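Local atomic coordinates of K5 lyase (Enterobacteria phage k1-5, PDB entry 2X3H), a protein that is a trimeric phage tail-spike lyase that probably cleaves the K5 capsular polysaccharide of Escherichia coli by beta-elimination. Residues A285-Y290 / L307-T312; D314-H319 / G340-G345; V333-C338 / Q348-A353. All coordinates share one frame; numbering follows the deposited sequence.

Interaction 1 (A285-Y290 / L307-T312)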
ATOM      1  N   ALA A 285      -4.113  15.149   0.469  1.00  4.94           N
ATOM      2  CA  ALA A 285      -5.157  16.134   0.231  1.00  4.54           C
ATOM      3  C   ALA A 285      -5.300  17.015   1.459  1.00  5.45           C
ATOM      4  O   ALA A 285      -6.000  16.672   2.414  1.00  5.46           O
ATOM      5  CB  ALA A 285      -6.480  15.440  -0.112  1.00  6.13           C
ATOM      6  N   ASN A 286      -4.590  18.138   1.433  1.00  5.10           N
ATOM      7  CA  ASN A 286      -4.633  19.112   2.499  1.00  5.50           C
ATOM      8  C   ASN A 286      -5.839  20.009   2.256  1.00  5.48           C
ATOM      9  O   ASN A 286      -5.760  20.984   1.504  1.00  6.18           O
ATOM     10  CB  ASN A 286      -3.314  19.899   2.503  1.00  5.46           C
ATOM     11  CG  ASN A 286      -3.330  21.096   3.444  1.00  5.72           C
ATOM     12  OD1 ASN A 286      -4.309  21.335   4.154  1.00  7.72           O
ATOM     13  ND2 ASN A 286      -2.232  21.864   3.442  1.00  7.57           N
ATOM     14  N   ASN A 287      -6.968  19.649   2.863  1.00  5.18           N
ATOM     15  CA  ASN A 287      -8.166  20.485   2.853  1.00  4.69           C
ATOM     16  C   ASN A 287      -8.707  20.859   1.470  1.00  5.58           C
ATOM     17  O   ASN A 287      -8.842  22.037   1.117  1.00  5.82           O
ATOM     18  CB  ASN A 287      -7.967  21.697   3.771  1.00  5.51           C
ATOM     19  CG  ASN A 287      -7.932  21.281   5.216  1.00  6.12           C
ATOM     20  OD1 ASN A 287      -8.982  21.147   5.839  1.00  6.88           O
ATOM     21  ND2 ASN A 287      -6.741  20.950   5.726  1.00  7.23           N
ATOM     22  N   PRO A 288      -9.087  19.837   0.704  1.00  5.71           N
ATOM     23  CA  PRO A 288      -9.711  20.117  -0.568  1.00  6.18           C
ATOM     24  C   PRO A 288     -11.121  20.627  -0.302  1.00  6.38           C
ATOM     25  O   PRO A 288     -11.610  20.575   0.846  1.00  6.49           O
ATOM     26  CB  PRO A 288      -9.749  18.743  -1.242  1.00  6.98           C
ATOM     27  CG  PRO A 288      -9.887  17.773  -0.092  1.00  6.34           C
ATOM     28  CD  PRO A 288      -9.061  18.395   1.029  1.00  6.75           C
ATOM     29  N   LYS A 289     -11.778  21.112  -1.349  1.00  6.93           N
ATOM     30  CA  LYS A 289     -13.110  21.688  -1.200  1.00  7.49           C
ATOM     31  C   LYS A 289     -14.226  20.738  -1.618  1.00  7.36           C
ATOM     32  O   LYS A 289     -15.399  21.041  -1.409  1.00  8.33           O
ATOM     33  CB  LYS A 289     -13.228  22.999  -1.979  1.00 10.49           C
ATOM     34  CG  LYS A 289     -12.623  24.208  -1.276  1.00 13.04           C
ATOM     35  CD  LYS A 289     -11.144  24.343  -1.539  1.00 15.47           C
ATOM     36  CE  LYS A 289     -10.700  25.797  -1.422  1.00 15.68           C
ATOM     37  NZ  LYS A 289     -11.167  26.447  -0.170  1.00 18.08           N
ATOM     38  N   TYR A 290     -13.871  19.589  -2.201  1.00  6.46           N
ATOM     39  CA  TYR A 290     -14.890  18.604  -2.583  1.00  6.86           C
ATOM     40  C   TYR A 290     -14.462  17.160  -2.403  1.00  6.44           C
ATOM     41  O   TYR A 290     -15.171  16.384  -1.769  1.00  6.15           O
ATOM     42  CB  TYR A 290     -15.369  18.832  -4.022  1.00  6.99           C
ATOM     43  CG  TYR A 290     -16.577  17.983  -4.373  1.00  7.22           C
ATOM     44  CD1 TYR A 290     -17.863  18.405  -4.056  1.00  8.15           C
ATOM     45  CD2 TYR A 290     -16.428  16.735  -4.983  1.00  7.10           C
ATOM     46  CE1 TYR A 290     -18.971  17.625  -4.362  1.00  8.91           C
ATOM     47  CE2 TYR A 290     -17.525  15.955  -5.302  1.00  7.08           C
ATOM     48  CZ  TYR A 290     -18.799  16.405  -4.987  1.00  8.27           C
ATOM     49  OH  TYR A 290     -19.909  15.642  -5.299  1.00  8.91           O
ATOM     50  N   LEU A 307      -4.486  10.300   1.903  1.00  4.85           N
ATOM     51  CA  LEU A 307      -4.676  10.914   3.216  1.00  5.04           C
ATOM     52  C   LEU A 307      -5.396  12.228   2.979  1.00  5.39           C
ATOM     53  O   LEU A 307      -4.928  13.070   2.210  1.00  5.70           O
ATOM     54  CB  LEU A 307      -3.331  11.152   3.923  1.00  5.97           C
ATOM     55  CG  LEU A 307      -3.398  11.548   5.404  1.00  6.76           C
ATOM     56  CD1 LEU A 307      -2.052  11.261   6.024  1.00  8.61           C
ATOM     57  CD2 LEU A 307      -3.794  13.024   5.610  1.00  7.71           C
ATOM     58  N   VAL A 308      -6.535  12.408   3.631  1.00  5.23           N
ATOM     59  CA  VAL A 308      -7.313  13.630   3.417  1.00  6.47           C
ATOM     60  C   VAL A 308      -7.764  14.237   4.741  1.00  6.49           C
ATOM     61  O   VAL A 308      -8.250  13.534   5.622  1.00  6.80           O
ATOM     62  CB  VAL A 308      -8.479  13.414   2.404  1.00  8.63           C
ATOM     63  CG1 VAL A 308      -9.370  12.289   2.827  1.00 10.31           C
ATOM     64  CG2 VAL A 308      -9.283  14.707   2.171  1.00  8.76           C
ATOM     65  N   ASP A 309      -7.534  15.543   4.894  1.00  5.16           N
ATOM     66  CA  ASP A 309      -7.985  16.291   6.070  1.00  5.56           C
ATOM     67  C   ASP A 309      -8.924  17.401   5.632  1.00  5.61           C
ATOM     68  O   ASP A 309      -8.655  18.064   4.635  1.00  5.69           O
ATOM     69  CB  ASP A 309      -6.800  16.912   6.796  1.00  6.49           C
ATOM     70  CG  ASP A 309      -7.227  17.804   7.960  1.00  8.01           C
ATOM     71  OD1 ASP A 309      -8.146  17.404   8.699  1.00  9.69           O
ATOM     72  OD2 ASP A 309      -6.634  18.895   8.137  1.00  9.48           O
ATOM     73  N   TYR A 310     -10.011  17.588   6.374  1.00  5.39           N
ATOM     74  CA  TYR A 310     -10.967  18.675   6.109  1.00  5.37           C
ATOM     75  C   TYR A 310     -11.057  19.701   7.259  1.00  6.05           C
ATOM     76  O   TYR A 310     -11.922  20.580   7.230  1.00  7.53           O
ATOM     77  CB  TYR A 310     -12.366  18.091   5.845  1.00  6.21           C
ATOM     78  CG  TYR A 310     -12.545  17.589   4.425  1.00  5.63           C
ATOM     79  CD1 TYR A 310     -12.853  18.464   3.397  1.00  6.17           C
ATOM     80  CD2 TYR A 310     -12.372  16.243   4.107  1.00  6.01           C
ATOM     81  CE1 TYR A 310     -13.003  18.020   2.090  1.00  6.30           C
ATOM     82  CE2 TYR A 310     -12.529  15.791   2.812  1.00  5.80           C
ATOM     83  CZ  TYR A 310     -12.835  16.687   1.798  1.00  6.56           C
ATOM     84  OH  TYR A 310     -12.995  16.271   0.482  1.00  6.70           O
ATOM     85  N   SER A 311     -10.181  19.580   8.254  1.00  6.36           N
ATOM     86  CA  SER A 311     -10.292  20.384   9.493  1.00  7.77           C
ATOM     87  C   SER A 311     -10.314  21.896   9.280  1.00  8.40           C
ATOM     88  O   SER A 311     -10.855  22.622  10.117  1.00  9.41           O
ATOM     89  CB  SER A 311      -9.181  20.028  10.479  1.00  8.27           C
ATOM     90  OG  SER A 311      -7.924  20.443   9.989  1.00 10.29           O
ATOM     91  N   THR A 312      -9.733  22.379   8.183  1.00  8.78           N
ATOM     92  CA  THR A 312      -9.738  23.832   7.929  1.00  9.77           C
ATOM     93  C   THR A 312     -10.425  24.203   6.610  1.00 10.01           C
ATOM     94  O   THR A 312     -10.230  25.313   6.086  1.00 10.91           O
ATOM     95  CB  THR A 312      -8.319  24.430   7.935  1.00 11.49           C
ATOM     96  OG1 THR A 312      -7.555  23.893   6.853  1.00 13.61           O
ATOM     97  CG2 THR A 312      -7.627  24.154   9.266  1.00 13.08           C
TER

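Interaction 2 (D314-H319 / G340-G345)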
ATOM      1  N   ASP A 314     -13.582  24.854   3.827  1.00  8.67           N
ATOM      2  CA  ASP A 314     -14.941  25.379   3.724  1.00  9.31           C
ATOM      3  C   ASP A 314     -15.874  24.492   2.884  1.00  8.10           C
ATOM      4  O   ASP A 314     -16.997  24.891   2.565  1.00  9.37           O
ATOM      5  CB  ASP A 314     -14.957  26.843   3.236  1.00 11.22           C
ATOM      6  CG  ASP A 314     -14.381  27.023   1.835  1.00 13.98           C
ATOM      7  OD1 ASP A 314     -14.122  26.016   1.138  1.00 15.58           O
ATOM      8  OD2 ASP A 314     -14.192  28.197   1.416  1.00 14.17           O
ATOM      9  N   ALA A 315     -15.427  23.277   2.564  1.00  7.78           N
ATOM     10  CA  ALA A 315     -16.266  22.306   1.876  1.00  7.73           C
ATOM     11  C   ALA A 315     -17.619  22.170   2.570  1.00  7.30           C
ATOM     12  O   ALA A 315     -17.683  22.062   3.794  1.00  7.98           O
ATOM     13  CB  ALA A 315     -15.567  20.943   1.862  1.00  7.51           C
ATOM     14  N   ARG A 316     -18.694  22.150   1.786  1.00  8.37           N
ATOM     15  CA  ARG A 316     -20.029  21.851   2.302  1.00  8.97           C
ATOM     16  C   ARG A 316     -20.354  20.371   2.184  1.00  9.10           C
ATOM     17  O   ARG A 316     -21.202  19.852   2.912  1.00  8.92           O
ATOM     18  CB  ARG A 316     -21.084  22.675   1.561  1.00 11.87           C
ATOM     19  CG  ARG A 316     -20.920  24.161   1.816  1.00 14.43           C
ATOM     20  CD  ARG A 316     -21.385  24.494   3.225  1.00 17.97           C
ATOM     21  NE  ARG A 316     -22.839  24.625   3.263  1.00 21.82           N
ATOM     22  CZ  ARG A 316     -23.499  25.591   2.624  1.00 23.18           C
ATOM     23  NH1 ARG A 316     -22.829  26.485   1.906  1.00 24.40           N
ATOM     24  NH2 ARG A 316     -24.822  25.661   2.690  1.00 24.72           N
ATOM     25  N   GLN A 317     -19.694  19.710   1.235  1.00  8.62           N
ATOM     26  CA  GLN A 317     -19.831  18.270   1.038  1.00  9.43           C
ATOM     27  C   GLN A 317     -18.442  17.666   0.902  1.00  9.05           C
ATOM     28  O   GLN A 317     -17.830  17.714  -0.166  1.00  9.23           O
ATOM     29  CB  GLN A 317     -20.646  17.980  -0.220  1.00 11.74           C
ATOM     30  CG  GLN A 317     -22.085  18.473  -0.170  1.00 14.52           C
ATOM     31  CD  GLN A 317     -22.760  18.413  -1.533  1.00 17.11           C
ATOM     32  OE1 GLN A 317     -22.125  18.643  -2.566  1.00 19.29           O
ATOM     33  NE2 GLN A 317     -24.061  18.134  -1.541  1.00 19.05           N
ATOM     34  N   ALA A 318     -17.945  17.101   1.999  1.00  7.32           N
ATOM     35  CA  ALA A 318     -16.588  16.577   2.052  1.00  6.79           C
ATOM     36  C   ALA A 318     -16.564  15.123   1.600  1.00  7.02           C
ATOM     37  O   ALA A 318     -17.335  14.307   2.104  1.00  7.24           O
ATOM     38  CB  ALA A 318     -16.027  16.704   3.470  1.00  6.46           C
ATOM     39  N   HIS A 319     -15.687  14.817   0.645  1.00  5.58           N
ATOM     40  CA  HIS A 319     -15.530  13.441   0.129  1.00  5.78           C
ATOM     41  C   HIS A 319     -14.087  12.949   0.219  1.00  5.58           C
ATOM     42  O   HIS A 319     -13.144  13.727   0.067  1.00  5.48           O
ATOM     43  CB  HIS A 319     -15.934  13.345  -1.349  1.00  5.60           C
ATOM     44  CG  HIS A 319     -17.362  13.687  -1.628  1.00  5.86           C
ATOM     45  ND1 HIS A 319     -17.821  14.986  -1.710  1.00  6.63           N
ATOM     46  CD2 HIS A 319     -18.427  12.893  -1.888  1.00  6.14           C
ATOM     47  CE1 HIS A 319     -19.109  14.977  -2.021  1.00  6.50           C
ATOM     48  NE2 HIS A 319     -19.504  13.717  -2.117  1.00  6.42           N
ATOM     49  N   GLY A 340     -19.098  17.649  11.219  1.00  9.14           N
ATOM     50  CA  GLY A 340     -20.456  18.035  10.887  1.00  9.69           C
ATOM     51  C   GLY A 340     -20.604  19.496  10.498  1.00 10.18           C
ATOM     52  O   GLY A 340     -21.659  19.909  10.019  1.00 10.52           O
ATOM     53  N   THR A 341     -19.557  20.279  10.733  1.00  9.92           N
ATOM     54  CA  THR A 341     -19.543  21.675  10.320  1.00 11.72           C
ATOM     55  C   THR A 341     -18.222  22.009   9.628  1.00 11.03           C
ATOM     56  O   THR A 341     -17.182  21.406   9.926  1.00 11.64           O
ATOM     57  CB  THR A 341     -19.733  22.628  11.517  1.00 13.35           C
ATOM     58  OG1 THR A 341     -18.585  22.547  12.366  1.00 16.32           O
ATOM     59  CG2 THR A 341     -20.982  22.257  12.299  1.00 14.33           C
ATOM     60  N   ASN A 342     -18.261  22.963   8.704  1.00 10.09           N
ATOM     61  CA  ASN A 342     -17.028  23.373   8.023  1.00 10.81           C
ATOM     62  C   ASN A 342     -16.301  24.504   8.747  1.00 11.14           C
ATOM     63  O   ASN A 342     -16.638  24.851   9.886  1.00 12.55           O
ATOM     64  CB  ASN A 342     -17.264  23.679   6.524  1.00 10.82           C
ATOM     65  CG  ASN A 342     -18.054  24.966   6.283  1.00 12.33           C
ATOM     66  OD1 ASN A 342     -18.412  25.288   5.138  1.00 13.63           O
ATOM     67  ND2 ASN A 342     -18.345  25.692   7.349  1.00 10.25           N
ATOM     68  N   SER A 343     -15.282  25.054   8.094  1.00 11.56           N
ATOM     69  CA  SER A 343     -14.407  26.032   8.733  1.00 12.31           C
ATOM     70  C   SER A 343     -15.149  27.333   9.015  1.00 13.51           C
ATOM     71  O   SER A 343     -14.674  28.168   9.786  1.00 15.37           O
ATOM     72  CB  SER A 343     -13.194  26.312   7.843  1.00 12.97           C
ATOM     73  OG  SER A 343     -13.603  26.865   6.602  1.00 13.28           O
ATOM     74  N   LEU A 344     -16.292  27.509   8.363  1.00 13.68           N
ATOM     75  CA  LEU A 344     -17.097  28.721   8.503  1.00 15.12           C
ATOM     76  C   LEU A 344     -18.295  28.523   9.427  1.00 15.49           C
ATOM     77  O   LEU A 344     -19.119  29.425   9.573  1.00 17.26           O
ATOM     78  CB  LEU A 344     -17.577  29.195   7.134  1.00 15.91           C
ATOM     79  CG  LEU A 344     -16.494  29.420   6.075  1.00 16.84           C
ATOM     80  CD1 LEU A 344     -17.142  29.779   4.745  1.00 17.51           C
ATOM     81  CD2 LEU A 344     -15.504  30.486   6.506  1.00 18.03           C
ATOM     82  N   GLY A 345     -18.408  27.340  10.029  1.00 14.79           N
ATOM     83  CA  GLY A 345     -19.515  27.046  10.945  1.00 15.06           C
ATOM     84  C   GLY A 345     -20.768  26.528  10.260  1.00 13.94           C
ATOM     85  O   GLY A 345     -21.787  26.299  10.911  1.00 15.49           O
TER

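Interaction 3 (V333-C338 / Q348-A353)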
ATOM      1  N   VAL A 333      -7.840   4.760   2.314  1.00  4.61           N
ATOM      2  CA  VAL A 333      -8.290   6.149   2.387  1.00  4.52           C
ATOM      3  C   VAL A 333      -8.433   6.530   3.860  1.00  4.63           C
ATOM      4  O   VAL A 333      -9.322   6.034   4.553  1.00  5.70           O
ATOM      5  CB  VAL A 333      -9.643   6.359   1.687  1.00  5.21           C
ATOM      6  CG1 VAL A 333     -10.019   7.834   1.680  1.00  6.94           C
ATOM      7  CG2 VAL A 333      -9.591   5.810   0.260  1.00  5.84           C
ATOM      8  N   LEU A 334      -7.556   7.400   4.335  1.00  4.13           N
ATOM      9  CA  LEU A 334      -7.613   7.879   5.712  1.00  5.49           C
ATOM     10  C   LEU A 334      -8.167   9.299   5.669  1.00  5.00           C
ATOM     11  O   LEU A 334      -7.534  10.203   5.122  1.00  4.61           O
ATOM     12  CB  LEU A 334      -6.210   7.839   6.330  1.00  5.81           C
ATOM     13  CG  LEU A 334      -5.997   8.422   7.737  1.00  9.16           C
ATOM     14  CD1 LEU A 334      -7.183   8.285   8.659  1.00 11.88           C
ATOM     15  CD2 LEU A 334      -4.685   7.933   8.379  1.00  8.23           C
ATOM     16  N   MET A 335      -9.364   9.484   6.212  1.00  5.02           N
ATOM     17  CA  MET A 335     -10.008  10.797   6.166  1.00  4.30           C
ATOM     18  C   MET A 335     -10.339  11.299   7.574  1.00  4.71           C
ATOM     19  O   MET A 335     -10.814  10.546   8.425  1.00  5.61           O
ATOM     20  CB  MET A 335     -11.263  10.724   5.290  1.00  4.85           C
ATOM     21  CG  MET A 335     -12.067  12.025   5.180  1.00  5.20           C
ATOM     22  SD  MET A 335     -13.246  11.836   3.840  1.00  7.16           S
ATOM     23  CE  MET A 335     -14.606  12.891   4.344  1.00  7.38           C
ATOM     24  N   SER A 336     -10.079  12.579   7.822  1.00  5.16           N
ATOM     25  CA  SER A 336     -10.391  13.139   9.125  1.00  5.90           C
ATOM     26  C   SER A 336     -10.756  14.607   8.991  1.00  5.69           C
ATOM     27  O   SER A 336     -10.716  15.155   7.898  1.00  6.13           O
ATOM     28  CB  SER A 336      -9.215  12.953  10.084  1.00  7.47           C
ATOM     29  OG  SER A 336      -8.121  13.777   9.725  1.00  9.18           O
ATOM     30  N   GLY A 337     -11.136  15.237  10.102  1.00  5.66           N
ATOM     31  CA  GLY A 337     -11.433  16.667  10.076  1.00  6.53           C
ATOM     32  C   GLY A 337     -12.850  17.034   9.689  1.00  7.13           C
ATOM     33  O   GLY A 337     -13.119  18.186   9.323  1.00  9.53           O
ATOM     34  N   CYS A 338     -13.771  16.073   9.773  1.00  7.53           N
ATOM     35  CA  CYS A 338     -15.186  16.328   9.515  1.00  7.45           C
ATOM     36  C   CYS A 338     -16.021  16.064  10.760  1.00  7.98           C
ATOM     37  O   CYS A 338     -16.315  14.890  11.075  1.00  8.93           O
ATOM     38  CB  CYS A 338     -15.716  15.414   8.397  1.00  8.47           C
ATOM     39  SG  CYS A 338     -14.862  15.541   6.818  1.00 10.13           S
ATOM     40  N   GLN A 348     -21.687  20.565   7.158  1.00  9.33           N
ATOM     41  CA  GLN A 348     -20.802  19.870   6.225  1.00  8.30           C
ATOM     42  C   GLN A 348     -21.069  18.370   6.296  1.00  8.43           C
ATOM     43  O   GLN A 348     -20.927  17.756   7.358  1.00  9.21           O
ATOM     44  CB  GLN A 348     -19.342  20.179   6.561  1.00  7.46           C
ATOM     45  CG  GLN A 348     -18.319  19.428   5.723  1.00  7.92           C
ATOM     46  CD  GLN A 348     -16.927  19.611   6.269  1.00  8.19           C
ATOM     47  OE1 GLN A 348     -16.523  18.919   7.201  1.00  9.60           O
ATOM     48  NE2 GLN A 348     -16.191  20.564   5.717  1.00  8.68           N
ATOM     49  N   THR A 349     -21.472  17.782   5.175  1.00  7.92           N
ATOM     50  CA  THR A 349     -21.612  16.332   5.125  1.00  8.21           C
ATOM     51  C   THR A 349     -20.270  15.683   4.827  1.00  6.88           C
ATOM     52  O   THR A 349     -19.359  16.312   4.284  1.00  7.75           O
ATOM     53  CB  THR A 349     -22.603  15.897   4.051  1.00  8.84           C
ATOM     54  OG1 THR A 349     -22.149  16.350   2.771  1.00 10.82           O
ATOM     55  CG2 THR A 349     -23.985  16.461   4.355  1.00 10.65           C
ATOM     56  N   ALA A 350     -20.167  14.412   5.203  1.00  5.94           N
ATOM     57  CA  ALA A 350     -18.972  13.612   4.972  1.00  6.07           C
ATOM     58  C   ALA A 350     -19.346  12.343   4.212  1.00  6.12           C
ATOM     59  O   ALA A 350     -20.378  11.722   4.483  1.00  6.27           O
ATOM     60  CB  ALA A 350     -18.301  13.246   6.302  1.00  6.97           C
ATOM     61  N   THR A 351     -18.491  11.963   3.265  1.00  6.06           N
ATOM     62  CA  THR A 351     -18.632  10.706   2.541  1.00  6.59           C
ATOM     63  C   THR A 351     -17.228  10.213   2.202  1.00  6.23           C
ATOM     64  O   THR A 351     -16.563  10.807   1.361  1.00  7.08           O
ATOM     65  CB  THR A 351     -19.407  10.921   1.217  1.00  7.04           C
ATOM     66  OG1 THR A 351     -20.700  11.474   1.496  1.00  9.26           O
ATOM     67  CG2 THR A 351     -19.588   9.598   0.473  1.00  9.63           C
ATOM     68  N   ILE A 352     -16.747   9.152   2.851  1.00  5.00           N
ATOM     69  CA  ILE A 352     -15.365   8.715   2.597  1.00  4.92           C
ATOM     70  C   ILE A 352     -15.215   7.977   1.259  1.00  5.10           C
ATOM     71  O   ILE A 352     -14.152   8.039   0.617  1.00  5.36           O
ATOM     72  CB  ILE A 352     -14.782   7.897   3.793  1.00  4.82           C
ATOM     73  CG1 ILE A 352     -13.262   7.734   3.675  1.00  5.23           C
ATOM     74  CG2 ILE A 352     -15.451   6.536   3.922  1.00  6.11           C
ATOM     75  CD1 ILE A 352     -12.595   7.361   4.974  1.00  4.71           C
ATOM     76  N   ALA A 353     -16.281   7.294   0.844  1.00  4.68           N
ATOM     77  CA  ALA A 353     -16.299   6.630  -0.462  1.00  4.23           C
ATOM     78  C   ALA A 353     -17.698   6.776  -1.045  1.00  5.04           C
ATOM     79  O   ALA A 353     -18.685   6.411  -0.400  1.00  5.94           O
ATOM     80  CB  ALA A 353     -15.928   5.149  -0.313  1.00  5.51           C
TER

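Interaction 1 (A285-Y290 / L307-T312)
With chi1 at -70°, N287 places CG opposite its own carbonyl carbon and swings its amide over the turn that follows D309, while D309, at chi1 175° with CG trans to its N, lays its carboxylate beside that amide. The two side chains run the same way, their planes 79° apart, and N287 ND2 meets D309 OD2 at 3.2 Å from above the carboxylate plane. A second proton of N287 ND2 goes almost straight to N286 OD1 at 2.9 Å, within the amide plane, so neighbours on both strands hold the amide's rotation. D309 OD2 is gripped further: S311 OG approaches its syn lone pair at 2.7 Å, and Y250 OH of the second subunit adds another bond, tying this buried carboxylate to the trimer interface. D309 OD1 accepts from S311 N at 3.0 Å, which closes an Asx turn where strand 302-309 ends. N287 OD1 appears to take the T312 N-H, but the oxygen sits too close to Y310 for its place to be sure.

At the turn's proline, P288 stands roughly perpendicular to the Y310 side chain; its CD lies over one ring face, off toward the rim, and its CG is 3.7 Å from Y310 CZ. The hydroxyl of Y310 bonds to H319 O and also lies near Y290 O. Along the strands, A285 CB packs on V308 CG2 at 3.7 Å, and two backbone bonds set the parallel pairing: A285 N to L307 O, 2.8 Å, and D309 N to A285 O, 3.1 Å. Parallel strands from successive coils, hydrogen-bonded in register, are the hallmark of the parallel beta-helix on which many phage tail spikes are built.

Interaction 2 (D314-H319 / G340-G345)
The guanidinium plane of R316 and the amide plane of N342 are turned 75° against each other and do not stack; the R316 chain, bent at both chi2 and chi3, brings its methylene CD near the N342 side chain instead. N342 begins a type I beta turn that runs to G345, in the loop that joins strands 329-336 and 349-355 of the parallel beta-helix, and this turn lies against the chain that leads into strand 317-319. The closest approach of the N342 methylene is from CB to A315 O, 3.2 Å. That carbonyl oxygen also accepts a hydrogen bond from Q348 NE2, so the turn and the residue just before strand 349-355 meet at one oxygen.

Further out, D314 meets the turn through its aliphatic carbon and not through its carboxylate. D314 CB is 3.6 Å from S343 OG and 4.0 Å from L344 CD1, so a serine hydroxyl and a leucine methyl share one methylene. S343 has OG between its backbone N and carbonyl carbon (chi1 62°), which turns the hydroxyl to the D314 backbone; with S343 OG 3.4 Å from D314 N, the angle is too poor for a bond. A backbone hydrogen bond between S343 and S313, just before the segment, joins the two stretches. D314 OD1 has a long, weak ion pair with K289 NZ. D314 is partly exposed, S343 and L344 exposed, and no other subunit of the assembly touches the segments. Inside the turn, G345 N donates to N342 O at 3.1 Å, and G345 adopts a left-handed backbone (phi 87°) in which a CB would press on L344 O.

Interaction 3 (V333-C338 / Q348-A353)
OE1 of Q348 is turned to C338, lying 3.7 Å from C338 CA and 3.8 Å from C338 SG, while NE2 of the same amide is held by A315 O. The extended Q348 chain, CG trans to the backbone N (chi1 176°), carries the amide across to the end of segment 333-338, where G337 and C338 leave the strand. C338 then packs CB to CB on A350 at 4.0 Å.

The two segments run nearly opposite, 164° apart, yet share no hydrogen bond: their nearest CA atoms are 6.5 Å or more apart, so this is side chains meeting across the inside of a parallel beta-helix, where the chain leaves one face and returns along another. V333 and M335 point inward from strand 329-336, whereas L334 and S336 face the second subunit, packing on its N301 and T300. I352, at the corner where the chain turns to the next face, lies along both inward residues: its CD1 is 3.6 Å from M335 CB, and its CG1 is 3.8 Å from V333 CG1, the side chains lying antiparallel alongside one another. M335 reaches on past I352 with an extended chain (chi1 178°), bringing SD alongside I352 CA and setting M335 CE 4.2 Å from A350 CB.

The three contacts lie in neighbouring coils of the same beta-helix, their centres 9 to 10 Å apart. Interaction 1 closes before interactions 2 and 3 open, while the segments of 2 and 3 alternate along the chain. Strands 302-309 and 329-336 are neighbours, so interactions 1 and 3 continue one face, joined by V308 N to L334 O. Strands 317-319 and 349-355 pair on another face, linking interactions 2 and 3 through A318 N and T349 O. H319 connects interactions 1 and 2 through Y310 and Y290. Interactions 1 and 3 are buried and reach the second subunit, whereas interaction 2 sits in a more exposed loop of the same coils.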